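Local atomic coordinates of diacylglycerol O-acyltransferase (Marinobacter hydrocarbonoclasticus, PDB entry 6CHJ), a protein that probably transfers acyl groups from acyl-CoA to diacylglycerol, giving triacylglycerol and CoA, and also acts as a wax ester synthase. Residues Glu334-Lys337 and Gln338-Arg341. Sequence-based numbering, arbitrary orientation.
Sequences EEAK and QRYR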
# COMPACT_ATOMS: atom_id res chain seq x y z
N GLU B 334 -18.08 -34.47 12.24
CA GLU B 334 -17.84 -35.91 12.28
C GLU B 334 -18.52 -36.62 11.11
O GLU B 334 -17.88 -37.37 10.36
CB GLU B 334 -18.35 -36.46 13.61
CG GLU B 334 -18.05 -37.91 13.91
CD GLU B 334 -18.38 -38.25 15.37
OE1 GLU B 334 -19.51 -38.73 15.65
OE2 GLU B 334 -17.51 -38.01 16.24
N GLU B 335 -19.81 -36.36 10.92
CA GLU B 335 -20.58 -37.01 9.86
C GLU B 335 -20.17 -36.52 8.48
O GLU B 335 -20.22 -37.29 7.51
CB GLU B 335 -22.07 -36.79 10.11
CG GLU B 335 -22.58 -37.56 11.33
CD GLU B 335 -23.85 -36.98 11.95
OE1 GLU B 335 -24.65 -36.36 11.20
OE2 GLU B 335 -24.06 -37.14 13.18
N ALA B 336 -19.76 -35.25 8.36
CA ALA B 336 -19.37 -34.74 7.04
C ALA B 336 -18.02 -35.29 6.60
O ALA B 336 -17.80 -35.50 5.40
CB ALA B 336 -19.35 -33.21 7.05
N LYS B 337 -17.11 -35.53 7.54
CA LYS B 337 -15.86 -36.17 7.18
C LYS B 337 -16.09 -37.62 6.77
O LYS B 337 -15.40 -38.12 5.87
CB LYS B 337 -14.87 -36.05 8.35
CG LYS B 337 -13.48 -36.68 8.15
CD LYS B 337 -13.54 -38.19 8.31
CE LYS B 337 -12.20 -38.86 8.14
NZ LYS B 337 -12.47 -40.28 8.42
N GLN B 338 -17.05 -38.32 7.40
CA GLN B 338 -17.24 -39.74 7.10
C GLN B 338 -17.73 -39.97 5.68
O GLN B 338 -17.49 -41.04 5.11
CB GLN B 338 -18.21 -40.36 8.12
CG GLN B 338 -17.59 -40.58 9.50
CD GLN B 338 -16.34 -41.46 9.46
OE1 GLN B 338 -15.24 -41.00 9.14
NE2 GLN B 338 -16.51 -42.74 9.78
N ARG B 339 -18.38 -38.98 5.07
CA ARG B 339 -18.72 -39.02 3.65
C ARG B 339 -17.45 -39.08 2.78
O ARG B 339 -17.53 -39.18 1.56
CB ARG B 339 -19.59 -37.80 3.30
CG ARG B 339 -20.11 -37.71 1.87
CD ARG B 339 -20.42 -36.25 1.47
NE ARG B 339 -19.22 -35.40 1.46
CZ ARG B 339 -18.84 -34.60 2.46
NH1 ARG B 339 -19.56 -34.53 3.58
NH2 ARG B 339 -17.74 -33.87 2.36
N TYR B 340 -16.28 -39.01 3.42
CA TYR B 340 -15.00 -39.17 2.74
C TYR B 340 -14.33 -40.51 3.02
O TYR B 340 -13.28 -40.78 2.43
CB TYR B 340 -14.03 -38.05 3.13
CG TYR B 340 -14.33 -36.72 2.50
CD1 TYR B 340 -15.00 -36.65 1.29
CD2 TYR B 340 -13.95 -35.54 3.10
CE1 TYR B 340 -15.28 -35.45 0.70
CE2 TYR B 340 -14.22 -34.33 2.52
CZ TYR B 340 -14.88 -34.28 1.31
OH TYR B 340 -15.16 -33.08 0.72
N ARG B 341 -14.88 -41.32 3.93
CA ARG B 341 -14.23 -42.56 4.32
C ARG B 341 -13.95 -43.45 3.11
O ARG B 341 -12.83 -43.94 2.92
CB ARG B 341 -15.09 -43.31 5.34
CG ARG B 341 -14.36 -44.41 6.09
CD ARG B 341 -13.78 -43.88 7.40
NE ARG B 341 -12.46 -43.27 7.23
CZ ARG B 341 -11.64 -42.98 8.23
NH1 ARG B 341 -12.00 -43.23 9.49
NH2 ARG B 341 -10.46 -42.42 7.99
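Gln-338 N donates to Glu-334 O at 3.2 Å, with an N-H...O angle of 144°, an i to i-4 helical backbone bond between Glu-334-Lys-337 and Gln-338-Arg-341. The next one, Arg-339 N to Glu-335 O, is weak at 3.5 Å. A further backbone bond, from Tyr-340 N to Lys-337 O three residues back, is doubtful, because that nitrogen sits too close to a neighbouring atom in the model. A type I beta turn runs from Gln-338 to Arg-341, closed by Arg-341 N to Gln-338 O at 2.9 Å; it lies where the chain passes from helix 322-338 to the loop before helix 345-365, on the surface of the WS/DGAT C-terminal domain.

Among the side chains, Arg-339 folds back through a bend at chi3 (64°), which lays one guanidinium face over Ala-336 O. Arg-339 NH1 lies 2.7 Å from Ala-336 O, but the angle is too poor for a hydrogen bond. Ala-336 CB meets the edge of the same group, 3.7 Å from Arg-339 NH1. The guanidinium carbon CZ of Arg-339 also sits 4.0 Å above one face of the Tyr-340 ring, toward its rim. Tyr-340 OH hydrogen-bonds to Val-310 O, and the Tyr-340 side chain touches Ile-311 and Tyr-351, joining this part of the chain to strand 310-314 and helix 345-365.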